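Local coordinates for protein alanine racemase (Enterococcus faecalis, PDB 3E6E) that belongs to the alanine racemase family, joining an N-terminal TIM-barrel domain to a C-terminal beta domain, and holds the ligand DCS in pockets between its two subunits, at residues R7-H12 against Y286-L291; L230-N235 against Y241-A246; P245-T250 against C360-R365; N342-V347 against Y356-T361. The protein carries 1 engineered substitution. All blocks are in the same frame, centred on the assembly; numbering follows the deposited sequence.

Interaction 1: R7-H12 against Y286-L291; sequences RPTRLH and YADGWL. With DCS (D-[3-hydroxy-2-methyl-5-phosphonooxymethyl-pyridin-4-ylmethyl]-N,O-cycloserylamide), chain F.
Arg7 and Asp288 form a buried salt bridge, their side chains coming from opposite directions, that ties the chain's N-terminal arm to a loop of the beta domain, showing how a few charged atoms can join parts of a chain far apart in sequence. The arm leads into strand 10-12, which belongs to the mixed sheet of that domain although it precedes the barrel. With CG anti to its backbone N (chi1 174°) and a bend further along the chain, Arg7 brings both terminal nitrogens to the carboxylate. NH1 makes two weak bonds, 2.9 Å to OD1 of Asp288 and 3.1 Å to its OD2, while Arg7 NH2 reaches the same OD2 at 3.1 Å. Thr9 CB lies over one face of the Arg7 guanidinium, 3.5 Å from its plane and offset toward the rim.

Asp288 has further partners, since Arg365 bridges to OD2 and Gly285 N donates to OD1, so several donors probably help keep it ionised. Two residues earlier, Tyr286 enters the pocket shared with the second subunit, where its OH bonds weakly to OG of DCS at 2.8 Å, close to Tyr356 of the second subunit.

The two flat groups are turned 73° apart: OD2 of Asp288 lies in the guanidinium plane of Arg7, yet NH2 comes at it from above the carboxylate plane, 49° out.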
# COMPACT_ATOMS: atom_id res chain seq x y z
N ARG A 7 6.03 -11.45 12.82
CA ARG A 7 5.48 -10.29 13.51
C ARG A 7 4.01 -10.61 13.72
O ARG A 7 3.30 -10.93 12.78
CB ARG A 7 5.63 -9.04 12.65
CG ARG A 7 4.96 -7.81 13.23
CD ARG A 7 5.06 -6.61 12.30
NE ARG A 7 4.39 -6.85 11.03
CZ ARG A 7 4.11 -5.91 10.14
NH1 ARG A 7 4.45 -4.65 10.39
NH2 ARG A 7 3.47 -6.21 9.01
N PRO A 8 3.54 -10.53 14.96
CA PRO A 8 2.13 -10.83 15.23
C PRO A 8 1.07 -9.99 14.47
O PRO A 8 -0.14 -10.23 14.64
CB PRO A 8 2.03 -10.67 16.75
CG PRO A 8 3.07 -9.62 17.05
CD PRO A 8 4.22 -10.07 16.18
N THR A 9 1.48 -9.03 13.66
CA THR A 9 0.49 -8.24 12.94
C THR A 9 -0.06 -9.08 11.79
O THR A 9 0.65 -9.34 10.82
CB THR A 9 1.09 -6.95 12.38
OG1 THR A 9 1.72 -6.23 13.44
CG2 THR A 9 0.00 -6.08 11.77
N ARG A 10 -1.33 -9.48 11.91
CA ARG A 10 -1.98 -10.31 10.89
C ARG A 10 -3.29 -9.78 10.31
O ARG A 10 -4.02 -9.02 10.96
CB ARG A 10 -2.25 -11.71 11.45
CG ARG A 10 -1.01 -12.43 11.92
CD ARG A 10 -1.28 -13.91 12.13
NE ARG A 10 -0.05 -14.68 12.30
CZ ARG A 10 1.05 -14.48 11.57
NH1 ARG A 10 1.07 -13.54 10.64
NH2 ARG A 10 2.12 -15.23 11.77
N LEU A 11 -3.59 -10.22 9.09
CA LEU A 11 -4.81 -9.82 8.39
C LEU A 11 -5.68 -11.08 8.17
O LEU A 11 -5.47 -11.82 7.22
CB LEU A 11 -4.41 -9.17 7.05
CG LEU A 11 -5.22 -8.07 6.36
CD1 LEU A 11 -5.73 -7.01 7.34
CD2 LEU A 11 -4.33 -7.43 5.31
N HIS A 12 -6.64 -11.33 9.06
CA HIS A 12 -7.51 -12.52 8.96
C HIS A 12 -8.66 -12.41 7.98
O HIS A 12 -9.54 -11.55 8.11
CB HIS A 12 -8.09 -12.89 10.32
CG HIS A 12 -7.06 -13.32 11.31
ND1 HIS A 12 -6.39 -12.43 12.13
CD2 HIS A 12 -6.53 -14.54 11.58
CE1 HIS A 12 -5.50 -13.08 12.86
NE2 HIS A 12 -5.57 -14.36 12.54
N TYR A 286 2.38 2.89 9.03
CA TYR A 286 1.89 3.30 7.74
C TYR A 286 2.50 2.56 6.57
O TYR A 286 2.04 2.69 5.44
CB TYR A 286 2.03 4.83 7.57
CG TYR A 286 3.40 5.42 7.75
CD1 TYR A 286 4.38 5.32 6.76
CD2 TYR A 286 3.69 6.19 8.89
CE1 TYR A 286 5.60 5.97 6.88
CE2 TYR A 286 4.92 6.85 9.03
CZ TYR A 286 5.87 6.75 8.02
OH TYR A 286 7.04 7.47 8.11
N ALA A 287 3.52 1.76 6.84
CA ALA A 287 4.15 0.98 5.79
C ALA A 287 3.28 -0.24 5.57
O ALA A 287 3.39 -0.92 4.56
CB ALA A 287 5.54 0.56 6.22
N ASP A 288 2.40 -0.50 6.53
CA ASP A 288 1.49 -1.63 6.46
C ASP A 288 0.20 -1.16 5.82
O ASP A 288 -0.63 -1.97 5.36
CB ASP A 288 1.16 -2.14 7.87
CG ASP A 288 2.33 -2.80 8.55
OD1 ASP A 288 2.32 -2.82 9.80
OD2 ASP A 288 3.24 -3.31 7.86
N GLY A 289 0.02 0.16 5.83
CA GLY A 289 -1.17 0.77 5.28
C GLY A 289 -2.06 1.33 6.38
O GLY A 289 -3.24 1.61 6.16
N TRP A 290 -1.49 1.47 7.57
CA TRP A 290 -2.20 2.04 8.73
C TRP A 290 -1.71 3.49 8.69
O TRP A 290 -0.89 3.91 9.49
CB TRP A 290 -1.74 1.32 10.00
CG TRP A 290 -2.56 1.56 11.21
CD1 TRP A 290 -2.20 2.27 12.32
CD2 TRP A 290 -3.91 1.11 11.45
NE1 TRP A 290 -3.23 2.29 13.24
CE2 TRP A 290 -4.29 1.59 12.73
CE3 TRP A 290 -4.83 0.36 10.71
CZ2 TRP A 290 -5.56 1.33 13.27
CZ3 TRP A 290 -6.09 0.11 11.26
CH2 TRP A 290 -6.44 0.60 12.52
N LEU A 291 -2.22 4.23 7.72
CA LEU A 291 -1.85 5.62 7.47
C LEU A 291 -1.82 6.58 8.66
O LEU A 291 -2.66 6.52 9.56
CB LEU A 291 -2.74 6.20 6.37
CG LEU A 291 -2.80 5.44 5.04
CD1 LEU A 291 -3.41 6.37 3.99
CD2 LEU A 291 -1.41 5.00 4.59
N1 DCS F . 16.33 4.54 13.73
C2 DCS F . 15.08 4.00 14.18
C2A DCS F . 14.96 3.31 15.53
C3 DCS F . 13.99 4.14 13.31
O3 DCS F . 12.77 3.65 13.65
C4 DCS F . 14.18 4.82 12.03
C4A DCS F . 13.01 4.97 11.11
C5 DCS F . 15.51 5.34 11.66
C6 DCS F . 16.54 5.18 12.52
C5A DCS F . 15.83 6.08 10.32
O4P DCS F . 15.17 7.36 10.24
P DCS F . 15.27 8.40 9.00
O1P DCS F . 16.68 8.80 8.87
O2P DCS F . 14.78 7.75 7.78
O3P DCS F . 14.45 9.55 9.33
N DCS F . 12.01 5.91 11.72
CA DCS F . 10.84 6.20 11.03
C DCS F . 9.59 5.55 11.22
O DCS F . 9.33 4.55 12.10
ND DCS F . 8.72 6.09 10.40
OG DCS F . 9.36 7.07 9.66
CB DCS F . 10.65 7.13 10.05

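Interaction 2: L230-N235 against Y241-A246; sequences LNPSGN and YALKPA
Apolar packing joins Leu243 to the chain around Leu230 and Pro232, and it is directed largely at backbone. CD1 of Leu243 does all the close touching: it lies 3.8 Å from the carbonyl carbon of Leu230, 3.8 Å from the backbone N of Asn231 and 4.1 Å from Pro232 CD. One methyl thus covers the peptide link between Leu230 and Asn231 and reaches CD of Pro232. Leu243 CG stands anti to its own carbonyl carbon (chi1 -70°), which turns this branch toward the other segment.

Both segments belong to the connection that leaves strand 220-223, the last strand of the TIM barrel, and runs on to strand 249-259 of the beta domain. Pro232 faces the barrel side here, packing on Leu211 and Trp212 of helix 207-212, and its side chain is about 5 Å from a bound DCS.

No hydrogen bond crosses between the segments. Within 230-235, Gly234 N bonds to Asn231 O at 2.9 Å, closing a beta turn. Asn231 OD1 accepts from Ser233 OG at 2.9 Å, the hydroxyl tilted 25° from the carbonyl plane; it also accepts from Ser233 N in an Asx turn, although the position of that nitrogen is less sure. Asn231 ND2 in turn donates to Leu237 O.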
# COMPACT_ATOMS: atom_id res chain seq x y z
N LEU A 230 -18.82 -5.39 2.27
CA LEU A 230 -18.75 -3.96 2.50
C LEU A 230 -19.79 -3.17 1.73
O LEU A 230 -19.90 -3.31 0.51
CB LEU A 230 -17.35 -3.46 2.16
CG LEU A 230 -16.27 -4.25 2.89
CD1 LEU A 230 -14.90 -3.84 2.41
CD2 LEU A 230 -16.41 -4.04 4.39
N ASN A 231 -20.55 -2.36 2.45
CA ASN A 231 -21.60 -1.54 1.86
C ASN A 231 -21.02 -0.73 0.72
O ASN A 231 -20.32 0.25 0.95
CB ASN A 231 -22.18 -0.61 2.90
CG ASN A 231 -23.31 0.21 2.36
OD1 ASN A 231 -23.21 0.77 1.27
ND2 ASN A 231 -24.40 0.28 3.12
N PRO A 232 -21.33 -1.11 -0.52
CA PRO A 232 -20.81 -0.40 -1.69
C PRO A 232 -21.11 1.09 -1.76
O PRO A 232 -20.77 1.72 -2.75
CB PRO A 232 -21.39 -1.18 -2.86
CG PRO A 232 -22.69 -1.68 -2.32
CD PRO A 232 -22.33 -2.12 -0.92
N SER A 233 -21.75 1.64 -0.74
CA SER A 233 -22.04 3.07 -0.76
C SER A 233 -21.58 3.75 0.52
O SER A 233 -22.01 4.86 0.85
CB SER A 233 -23.53 3.33 -0.94
OG SER A 233 -24.23 3.25 0.29
N GLY A 234 -20.70 3.07 1.26
CA GLY A 234 -20.21 3.63 2.50
C GLY A 234 -21.26 3.50 3.58
O GLY A 234 -21.29 2.50 4.30
N ASN A 235 -22.13 4.51 3.68
CA ASN A 235 -23.21 4.51 4.67
C ASN A 235 -24.41 5.33 4.18
O ASN A 235 -25.27 5.73 4.97
CB ASN A 235 -22.69 5.06 6.01
CG ASN A 235 -22.96 4.11 7.19
OD1 ASN A 235 -22.46 4.31 8.30
ND2 ASN A 235 -23.76 3.08 6.94
N TYR A 241 -29.54 -6.84 1.52
CA TYR A 241 -29.39 -8.08 2.27
C TYR A 241 -28.14 -7.97 3.15
O TYR A 241 -27.23 -7.19 2.87
CB TYR A 241 -29.31 -9.29 1.33
CG TYR A 241 -28.02 -9.43 0.54
CD1 TYR A 241 -26.92 -10.10 1.09
CD2 TYR A 241 -27.90 -8.91 -0.74
CE1 TYR A 241 -25.74 -10.24 0.37
CE2 TYR A 241 -26.72 -9.04 -1.47
CZ TYR A 241 -25.65 -9.70 -0.91
OH TYR A 241 -24.48 -9.84 -1.61
N ALA A 242 -28.12 -8.75 4.23
CA ALA A 242 -27.02 -8.76 5.19
C ALA A 242 -25.67 -9.09 4.60
O ALA A 242 -25.43 -10.23 4.21
CB ALA A 242 -27.33 -9.73 6.29
N LEU A 243 -24.80 -8.09 4.53
CA LEU A 243 -23.45 -8.29 4.01
C LEU A 243 -22.61 -8.66 5.22
O LEU A 243 -22.77 -8.08 6.28
CB LEU A 243 -22.91 -7.00 3.38
CG LEU A 243 -23.55 -6.53 2.06
CD1 LEU A 243 -23.01 -5.15 1.68
CD2 LEU A 243 -23.27 -7.56 0.96
N LYS A 244 -21.72 -9.64 5.06
CA LYS A 244 -20.88 -10.08 6.17
C LYS A 244 -19.42 -9.79 5.88
O LYS A 244 -18.80 -10.41 5.01
CB LYS A 244 -21.07 -11.58 6.42
CG LYS A 244 -20.07 -12.17 7.41
CD LYS A 244 -20.13 -13.71 7.42
CE LYS A 244 -21.42 -14.24 8.04
NZ LYS A 244 -21.41 -14.08 9.52
N PRO A 245 -18.84 -8.83 6.61
CA PRO A 245 -17.43 -8.46 6.42
C PRO A 245 -16.53 -9.69 6.42
O PRO A 245 -16.63 -10.55 7.29
CB PRO A 245 -17.17 -7.53 7.59
CG PRO A 245 -18.50 -6.84 7.77
CD PRO A 245 -19.44 -8.02 7.68
N ALA A 246 -15.64 -9.77 5.43
CA ALA A 246 -14.73 -10.89 5.32
C ALA A 246 -13.33 -10.56 5.81
O ALA A 246 -12.55 -11.45 6.13
CB ALA A 246 -14.67 -11.36 3.87

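Interaction 3: P245-T250 against C360-R365; sequences PALRLT and CTFSQR
Phe362 and Leu249 extend their side chains toward each other from opposite directions, and Leu247 joins them at a second point on the same ring. This is a plain case of the hydrophobic packing by which the chain following helix 355-361 is packed on a sheet. The ring is met at its far rim: CD2 of Leu249 lies 3.9 Å from CZ of Phe362 and equally 3.9 Å from its CE2, whereas CD1 of Leu247 approaches CE1 of Phe362 at 4.2 Å. Both methyls are on the same side of the ring plane and approach it obliquely.

The extended backbone explains why two leucines can share one ring. Leu247 and Leu249 alternate with Arg248, which points away, so the pair projects from one side of the chain toward Phe362. In Leu249, CG is anti to the backbone N (chi1 173°), which extends the branch toward the aromatic group. The torsion of Phe362 (chi1 -72°), with CG anti to its carbonyl carbon, carries the ring from the backbone toward the leucines. No hydrogen bond crosses the contact, which is wholly apolar and buried.

Around it, Leu11 of strand 10-12 touches all three of these side chains, and Leu333 and Val334 pack against Leu249. The ring thus lies where the chain leading out of helix 355-361 passes strands 10-12 and 249-259, neighbours in the mixed sheet.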
# COMPACT_ATOMS: atom_id res chain seq x y z
N PRO A 245 -18.84 -8.83 6.61
CA PRO A 245 -17.43 -8.46 6.42
C PRO A 245 -16.53 -9.69 6.42
O PRO A 245 -16.63 -10.55 7.29
CB PRO A 245 -17.17 -7.53 7.59
CG PRO A 245 -18.50 -6.84 7.77
CD PRO A 245 -19.44 -8.02 7.68
N ALA A 246 -15.64 -9.77 5.43
CA ALA A 246 -14.73 -10.89 5.32
C ALA A 246 -13.33 -10.56 5.81
O ALA A 246 -12.55 -11.45 6.13
CB ALA A 246 -14.67 -11.36 3.87
N LEU A 247 -13.01 -9.27 5.85
CA LEU A 247 -11.71 -8.77 6.27
C LEU A 247 -11.67 -8.59 7.78
O LEU A 247 -12.68 -8.28 8.39
CB LEU A 247 -11.45 -7.42 5.60
CG LEU A 247 -10.06 -6.80 5.48
CD1 LEU A 247 -9.32 -6.91 6.80
CD2 LEU A 247 -9.30 -7.46 4.37
N ARG A 248 -10.49 -8.78 8.36
CA ARG A 248 -10.26 -8.64 9.80
C ARG A 248 -8.77 -8.33 10.01
O ARG A 248 -7.90 -8.90 9.34
CB ARG A 248 -10.63 -9.94 10.51
CG ARG A 248 -11.11 -9.74 11.91
CD ARG A 248 -11.69 -11.03 12.48
NE ARG A 248 -12.11 -10.81 13.86
CZ ARG A 248 -11.27 -10.61 14.88
NH1 ARG A 248 -9.96 -10.61 14.69
NH2 ARG A 248 -11.76 -10.37 16.10
N LEU A 249 -8.47 -7.42 10.93
CA LEU A 249 -7.08 -7.04 11.16
C LEU A 249 -6.69 -7.01 12.63
O LEU A 249 -7.32 -6.31 13.43
CB LEU A 249 -6.82 -5.68 10.54
CG LEU A 249 -5.48 -5.00 10.78
CD1 LEU A 249 -4.35 -5.75 10.09
CD2 LEU A 249 -5.58 -3.59 10.23
N THR A 250 -5.65 -7.76 12.98
CA THR A 250 -5.19 -7.82 14.36
C THR A 250 -3.69 -7.68 14.49
O THR A 250 -2.94 -7.71 13.50
CB THR A 250 -5.55 -9.17 15.03
OG1 THR A 250 -5.12 -10.24 14.19
CG2 THR A 250 -7.04 -9.27 15.32
N CYS A 360 -7.29 -1.98 -0.25
CA CYS A 360 -6.22 -2.13 -1.23
C CYS A 360 -4.91 -1.53 -0.75
O CYS A 360 -3.86 -1.74 -1.36
CB CYS A 360 -6.60 -1.46 -2.56
SG CYS A 360 -8.16 -2.01 -3.28
N THR A 361 -4.95 -0.76 0.34
CA THR A 361 -3.73 -0.14 0.81
C THR A 361 -2.95 -1.06 1.74
O THR A 361 -1.72 -0.97 1.80
CB THR A 361 -4.00 1.23 1.49
OG1 THR A 361 -4.49 2.16 0.50
CG2 THR A 361 -2.72 1.80 2.07
N PHE A 362 -3.64 -1.95 2.45
CA PHE A 362 -2.95 -2.90 3.33
C PHE A 362 -1.83 -3.55 2.51
O PHE A 362 -2.08 -4.15 1.47
CB PHE A 362 -3.94 -3.96 3.85
CG PHE A 362 -4.91 -3.43 4.87
CD1 PHE A 362 -6.21 -3.91 4.94
CD2 PHE A 362 -4.54 -2.41 5.75
CE1 PHE A 362 -7.12 -3.40 5.86
CE2 PHE A 362 -5.45 -1.89 6.67
CZ PHE A 362 -6.74 -2.38 6.73
N SER A 363 -0.60 -3.39 2.99
CA SER A 363 0.59 -3.90 2.32
C SER A 363 0.73 -5.41 2.18
O SER A 363 0.06 -6.18 2.85
CB SER A 363 1.83 -3.35 3.03
OG SER A 363 3.02 -3.82 2.41
N GLN A 364 1.63 -5.82 1.29
CA GLN A 364 1.90 -7.23 1.02
C GLN A 364 2.54 -7.85 2.26
O GLN A 364 2.29 -9.02 2.58
CB GLN A 364 2.87 -7.37 -0.16
CG GLN A 364 3.23 -8.82 -0.52
CD GLN A 364 4.66 -9.00 -1.06
OE1 GLN A 364 5.19 -8.13 -1.76
NE2 GLN A 364 5.27 -10.14 -0.75
N ARG A 365 3.38 -7.06 2.93
CA ARG A 365 4.09 -7.53 4.11
C ARG A 365 3.20 -8.07 5.21
O ARG A 365 3.67 -8.81 6.09
CB ARG A 365 5.00 -6.42 4.66
CG ARG A 365 4.42 -5.02 4.63
CD ARG A 365 5.44 -3.99 5.13
NE ARG A 365 5.29 -3.76 6.57
CZ ARG A 365 6.27 -3.35 7.36
NH1 ARG A 365 7.49 -3.14 6.88
NH2 ARG A 365 6.03 -3.17 8.65

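Interaction 4: N342-V347 against Y356-T361; sequences NTLQMV and YEVACT. With DCS (D-[3-hydroxy-2-methyl-5-phosphonooxymethyl-pyridin-4-ylmethyl]-N,O-cycloserylamide), chain D.
Val358 is the bump of this helix pair, and Leu344 and Val347, one turn apart on the other helix, make the hollow that receives it. The fit is closest at Val347, whose CG1 lies 3.5 Å from CG1 and 3.8 Å from CG2 of Val358; a single methyl is thereby set against the fork of a second valine. In Val358, CG1 stands anti to the backbone N (chi1 175°), which presents both branches to the opposite helix. Leu344 supplies the other wall, with its CG at 4.5 Å from Val358 CG1. Its CD2 reaches further along and rests on the small Ala359, 4.1 Å from CB, so that the leucine is bedded over a shallow spot in the second helix.

Helices 344-351 and 355-361 are short, consecutive and joined by a brief turn. The first starts with a capping box: Met346 N donates to Thr343 OG1 at 3.0 Å, nearly straight at 172°, and Thr343 N points back to Met346 SD in a weak 3.5 Å bond.

Tyr356, whose side chain leaves the helix away from this contact, reaches into the ligand pocket. Its OH donates to O3P of DCS, near the ring plane, in a bond modelled as very short.

Leu344 also meets Leu230 and Val334, while helix 355-361 faces the second subunit, with Tyr356 against Tyr286 and Cys360 against Met314 of that chain.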
# COMPACT_ATOMS: atom_id res chain seq x y z
N ASN A 342 -14.74 -2.46 15.23
CA ASN A 342 -14.03 -1.55 14.36
C ASN A 342 -14.27 -2.16 12.99
O ASN A 342 -13.99 -3.34 12.76
CB ASN A 342 -12.55 -1.49 14.69
CG ASN A 342 -12.22 -0.30 15.54
OD1 ASN A 342 -13.06 0.57 15.73
ND2 ASN A 342 -10.99 -0.24 16.05
N THR A 343 -14.84 -1.35 12.12
CA THR A 343 -15.19 -1.77 10.77
C THR A 343 -14.34 -1.02 9.76
O THR A 343 -13.82 0.04 10.06
CB THR A 343 -16.63 -1.43 10.46
OG1 THR A 343 -16.73 -0.01 10.25
CG2 THR A 343 -17.53 -1.82 11.61
N LEU A 344 -14.22 -1.57 8.57
CA LEU A 344 -13.44 -0.89 7.55
C LEU A 344 -14.04 0.51 7.31
O LEU A 344 -13.30 1.48 7.14
CB LEU A 344 -13.47 -1.71 6.26
CG LEU A 344 -12.11 -2.10 5.71
CD1 LEU A 344 -11.38 -2.97 6.72
CD2 LEU A 344 -12.31 -2.84 4.40
N GLN A 345 -15.36 0.62 7.30
CA GLN A 345 -16.01 1.90 7.07
C GLN A 345 -15.48 2.94 8.03
O GLN A 345 -15.09 4.04 7.62
CB GLN A 345 -17.52 1.80 7.24
CG GLN A 345 -18.29 2.00 5.94
CD GLN A 345 -18.01 3.33 5.29
OE1 GLN A 345 -18.36 4.38 5.83
NE2 GLN A 345 -17.39 3.29 4.11
N MET A 346 -15.48 2.59 9.32
CA MET A 346 -14.99 3.49 10.36
C MET A 346 -13.58 3.93 9.99
O MET A 346 -13.24 5.12 10.07
CB MET A 346 -15.00 2.78 11.70
CG MET A 346 -16.39 2.67 12.28
SD MET A 346 -16.50 1.36 13.51
CE MET A 346 -15.64 2.16 14.91
N VAL A 347 -12.76 2.97 9.57
CA VAL A 347 -11.40 3.27 9.17
C VAL A 347 -11.40 4.23 7.98
O VAL A 347 -10.61 5.18 7.92
CB VAL A 347 -10.64 2.01 8.76
CG1 VAL A 347 -9.26 2.38 8.24
CG2 VAL A 347 -10.53 1.07 9.95
N TYR A 356 -12.93 0.96 0.04
CA TYR A 356 -12.31 0.35 -1.15
C TYR A 356 -10.79 0.54 -1.08
O TYR A 356 -10.02 -0.38 -1.42
CB TYR A 356 -12.77 1.03 -2.44
CG TYR A 356 -14.09 0.58 -3.02
CD1 TYR A 356 -15.30 1.02 -2.47
CD2 TYR A 356 -14.14 -0.19 -4.18
CE1 TYR A 356 -16.53 0.70 -3.08
CE2 TYR A 356 -15.35 -0.50 -4.79
CZ TYR A 356 -16.54 -0.05 -4.24
OH TYR A 356 -17.73 -0.34 -4.86
N GLU A 357 -10.38 1.74 -0.66
CA GLU A 357 -8.97 2.12 -0.58
C GLU A 357 -8.22 1.63 0.66
O GLU A 357 -7.02 1.41 0.61
CB GLU A 357 -8.85 3.65 -0.65
CG GLU A 357 -7.42 4.19 -0.66
CD GLU A 357 -7.37 5.70 -0.79
OE1 GLU A 357 -7.86 6.39 0.12
OE2 GLU A 357 -6.86 6.20 -1.82
N VAL A 358 -8.92 1.49 1.77
CA VAL A 358 -8.25 1.03 2.97
C VAL A 358 -7.81 -0.40 2.70
O VAL A 358 -6.68 -0.78 2.98
CB VAL A 358 -9.19 1.08 4.20
CG1 VAL A 358 -8.48 0.47 5.43
CG2 VAL A 358 -9.60 2.52 4.47
N ALA A 359 -8.72 -1.17 2.12
CA ALA A 359 -8.49 -2.57 1.79
C ALA A 359 -7.34 -2.77 0.82
O ALA A 359 -6.49 -3.65 1.03
CB ALA A 359 -9.76 -3.18 1.24
N CYS A 360 -7.29 -1.98 -0.25
CA CYS A 360 -6.22 -2.13 -1.23
C CYS A 360 -4.91 -1.53 -0.75
O CYS A 360 -3.86 -1.74 -1.36
CB CYS A 360 -6.60 -1.46 -2.56
SG CYS A 360 -8.16 -2.01 -3.28
N THR A 361 -4.95 -0.76 0.34
CA THR A 361 -3.73 -0.14 0.81
C THR A 361 -2.95 -1.06 1.74
O THR A 361 -1.72 -0.97 1.80
CB THR A 361 -4.00 1.23 1.49
OG1 THR A 361 -4.49 2.16 0.50
CG2 THR A 361 -2.72 1.80 2.07
N1 DCS D . -16.98 -3.51 -13.30
C2 DCS D . -15.94 -2.61 -13.71
C2A DCS D . -15.75 -2.23 -15.17
C3 DCS D . -15.11 -2.09 -12.71
O3 DCS D . -14.10 -1.24 -13.01
C4 DCS D . -15.34 -2.49 -11.33
C4A DCS D . -14.45 -1.93 -10.24
C5 DCS D . -16.43 -3.42 -11.03
C6 DCS D . -17.21 -3.90 -12.02
C5A DCS D . -16.75 -3.88 -9.63
O4P DCS D . -17.22 -2.77 -8.87
P DCS D . -17.68 -2.81 -7.34
O1P DCS D . -18.80 -3.72 -7.27
O2P DCS D . -16.55 -3.26 -6.53
O3P DCS D . -18.09 -1.46 -6.97
N DCS D . -14.52 -0.41 -10.23
CA DCS D . -13.78 0.34 -9.30
C DCS D . -12.59 1.06 -9.59
O DCS D . -11.95 1.12 -10.79
ND DCS D . -12.20 1.67 -8.49
OG DCS D . -13.09 1.38 -7.48
CB DCS D . -14.05 0.56 -7.98

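In the fold
Starting from the N terminus, strand 10-12 enters the beta domain before the chain builds the barrel, and interaction 1 closes the long loop that contains the whole of it. Interaction 2 lies within that loop, a short closure on the way out of the barrel. It passes directly into interaction 3, with which it shares Pro245 and Ala246. Interaction 3 spans to 360-365 and crosses interaction 1, their segments alternating; they also touch through Asp288 and Arg365. Interaction 4 closes a short loop between consecutive helices, within the span of interaction 3, sharing Cys360 and Thr361 with it. Together they join barrel exit, mixed sheet and helix pair; interactions 1, 3 and 4 also touch the second subunit.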